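Local coordinates for protein metallo-beta-lactamase (PDB 4ZEJ) that probably hydrolyses beta-lactam antibiotics to substituted beta-amino acids, using a pair of zinc ions in its active site, at residues 129-134 / 141-146. Sequence-based numbering, arbitrary orientation.
Sequences IEVFYP and DNVVVW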
loop_
_atom_site.group_PDB
_atom_site.type_symbol
_atom_site.label_atom_id
_atom_site.label_comp_id
_atom_site.label_asym_id
_atom_site.label_seq_id
_atom_site.Cartn_x
_atom_site.Cartn_y
_atom_site.Cartn_z
ATOM N N ILE A 129 11.148 7.062 3.934
ATOM C CA ILE A 129 9.760 6.732 3.659
ATOM C C ILE A 129 8.900 7.787 4.335
ATOM O O ILE A 129 9.000 7.992 5.554
ATOM C CB ILE A 129 9.438 5.320 4.185
ATOM C CG1 ILE A 129 10.172 4.268 3.342
ATOM C CG2 ILE A 129 7.939 5.048 4.150
ATOM C CD1 ILE A 129 10.366 2.938 4.027
ATOM N N GLU A 130 8.091 8.479 3.539
ATOM C CA GLU A 130 7.161 9.465 4.051
ATOM C C GLU A 130 5.744 8.943 3.879
ATOM O O GLU A 130 5.404 8.434 2.814
ATOM C CB GLU A 130 7.346 10.802 3.343
ATOM C CG GLU A 130 8.754 11.370 3.523
ATOM C CD GLU A 130 8.943 12.766 2.947
ATOM O OE1 GLU A 130 8.025 13.298 2.285
ATOM O OE2 GLU A 130 10.031 13.339 3.171
ATOM N N VAL A 131 4.938 9.085 4.927
ATOM C CA VAL A 131 3.527 8.658 4.936
ATOM C C VAL A 131 2.667 9.921 5.007
ATOM O O VAL A 131 2.899 10.781 5.856
ATOM C CB VAL A 131 3.238 7.732 6.130
ATOM C CG1 VAL A 131 1.786 7.257 6.132
ATOM C CG2 VAL A 131 4.185 6.539 6.105
ATOM N N PHE A 132 1.693 10.031 4.105
ATOM C CA PHE A 132 0.858 11.223 3.990
ATOM C C PHE A 132 -0.599 10.836 3.838
ATOM O O PHE A 132 -0.925 9.932 3.071
ATOM C CB PHE A 132 1.306 12.045 2.781
ATOM C CG PHE A 132 0.441 13.238 2.492
ATOM C CD1 PHE A 132 0.498 14.368 3.303
ATOM C CD2 PHE A 132 -0.412 13.244 1.396
ATOM C CE1 PHE A 132 -0.286 15.475 3.033
ATOM C CE2 PHE A 132 -1.203 14.346 1.121
ATOM C CZ PHE A 132 -1.135 15.468 1.937
ATOM N N TYR A 133 -1.461 11.531 4.574
ATOM C CA TYR A 133 -2.903 11.363 4.471
ATOM C C TYR A 133 -3.449 12.441 3.531
ATOM O O TYR A 133 -3.425 13.616 3.882
ATOM C CB TYR A 133 -3.544 11.497 5.854
ATOM C CG TYR A 133 -5.036 11.322 5.843
ATOM C CD1 TYR A 133 -5.597 10.115 5.445
ATOM C CD2 TYR A 133 -5.888 12.353 6.217
ATOM C CE1 TYR A 133 -6.963 9.933 5.419
ATOM C CE2 TYR A 133 -7.265 12.178 6.203
ATOM C CZ TYR A 133 -7.800 10.967 5.815
ATOM O OH TYR A 133 -9.171 10.790 5.798
ATOM N N PRO A 134 -3.956 12.050 2.340
ATOM C CA PRO A 134 -4.489 13.004 1.366
ATOM C C PRO A 134 -5.936 13.400 1.612
ATOM O O PRO A 134 -6.418 14.362 1.003
ATOM C CB PRO A 134 -4.385 12.221 0.054
ATOM C CG PRO A 134 -4.683 10.823 0.466
ATOM C CD PRO A 134 -4.039 10.670 1.823
ATOM N N ASP A 141 -9.320 5.883 6.075
ATOM C CA ASP A 141 -7.952 5.799 6.627
ATOM C C ASP A 141 -6.827 5.776 5.582
ATOM O O ASP A 141 -5.658 5.819 5.952
ATOM C CB ASP A 141 -7.813 4.603 7.576
ATOM C CG ASP A 141 -7.966 3.268 6.879
ATOM O OD1 ASP A 141 -7.227 2.312 7.227
ATOM O OD2 ASP A 141 -8.831 3.169 5.983
ATOM N N ASN A 142 -7.156 5.718 4.295
ATOM C CA ASN A 142 -6.116 5.516 3.278
ATOM C C ASN A 142 -4.977 6.549 3.293
ATOM O O ASN A 142 -5.223 7.743 3.392
ATOM C CB ASN A 142 -6.683 5.279 1.855
ATOM C CG ASN A 142 -7.589 6.394 1.313
ATOM O OD1 ASN A 142 -8.387 6.112 0.420
ATOM N ND2 ASN A 142 -7.463 7.629 1.777
ATOM N N VAL A 143 -3.740 6.069 3.218
ATOM C CA VAL A 143 -2.567 6.931 3.144
ATOM C C VAL A 143 -1.733 6.523 1.948
ATOM O O VAL A 143 -1.826 5.380 1.454
ATOM C CB VAL A 143 -1.703 6.885 4.429
ATOM C CG1 VAL A 143 -2.494 7.428 5.610
ATOM C CG2 VAL A 143 -1.202 5.475 4.742
ATOM N N VAL A 144 -0.907 7.461 1.501
ATOM C CA VAL A 144 0.038 7.225 0.417
ATOM C C VAL A 144 1.454 7.278 1.003
ATOM O O VAL A 144 1.668 7.833 2.093
ATOM C CB VAL A 144 -0.167 8.207 -0.772
ATOM C CG1 VAL A 144 -1.589 8.100 -1.305
ATOM C CG2 VAL A 144 0.171 9.641 -0.393
ATOM N N VAL A 145 2.390 6.655 0.292
ATOM C CA VAL A 145 3.784 6.528 0.717
ATOM C C VAL A 145 4.651 7.113 -0.386
ATOM O O VAL A 145 4.596 6.663 -1.537
ATOM C CB VAL A 145 4.169 5.055 1.032
ATOM C CG1 VAL A 145 5.665 4.898 1.316
ATOM C CG2 VAL A 145 3.363 4.555 2.203
ATOM N N TRP A 146 5.418 8.138 -0.020
ATOM C CA TRP A 146 6.322 8.837 -0.921
ATOM C C TRP A 146 7.735 8.415 -0.594
ATOM O O TRP A 146 8.124 8.347 0.597
ATOM C CB TRP A 146 6.145 10.356 -0.768
ATOM C CG TRP A 146 7.135 11.231 -1.504
ATOM C CD1 TRP A 146 8.024 12.083 -0.938
ATOM C CD2 TRP A 146 7.316 11.349 -2.926
ATOM N NE1 TRP A 146 8.761 12.731 -1.908
ATOM C CE2 TRP A 146 8.342 12.299 -3.138
ATOM C CE3 TRP A 146 6.711 10.749 -4.037
ATOM C CZ2 TRP A 146 8.779 12.661 -4.421
ATOM C CZ3 TRP A 146 7.147 11.103 -5.315
ATOM C CH2 TRP A 146 8.163 12.064 -5.495
#
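Val131 meets Val145 of the returning strand and Val143 just before it, on one face of the hairpin. Its CG1, anti to the backbone N (chi1 -179°), is a bump fitted against Val143, 3.7 Å from CG2, and its CG2 lies more loosely against CG2 of Val145. Ile129 extends this ridge, its CG2 resting 3.6 Å from CG1 of Val145. Such beta-branched residues suit extended backbone and make a compact apolar surface; Ile129 packs on Phe44 and Val145 on Val46, both of the other sheet. On the reverse face, Val144 sets CG2 at the ring edge of Phe132, 4.1 Å from CD2. Glu130 is long enough to run alongside Trp146 and bring OE1 to the indole edge, 3.4 Å from CD1. Four hydrogen bonds, two in each of the pairs Glu130-Trp146 and Phe132-Val144, fix this register. Beyond the ladder, the flat Tyr133 ring turns its edge to the backbone at Asn142, CD1 lying 3.2 Å from the buried Asn142 O, while its hydroxyl hydrogen-bonds Ile140 O. Asn142 OD1 accepts from Thr139 N; Asp141, hydrogen-bonded to Thr139 OG1 and Thr101 OG1, packs on the zinc ligand His76. Here a beta hairpin of the metallo-beta-lactamase alpha-beta/beta-alpha sandwich carries zinc-binding His138 in its connecting loop.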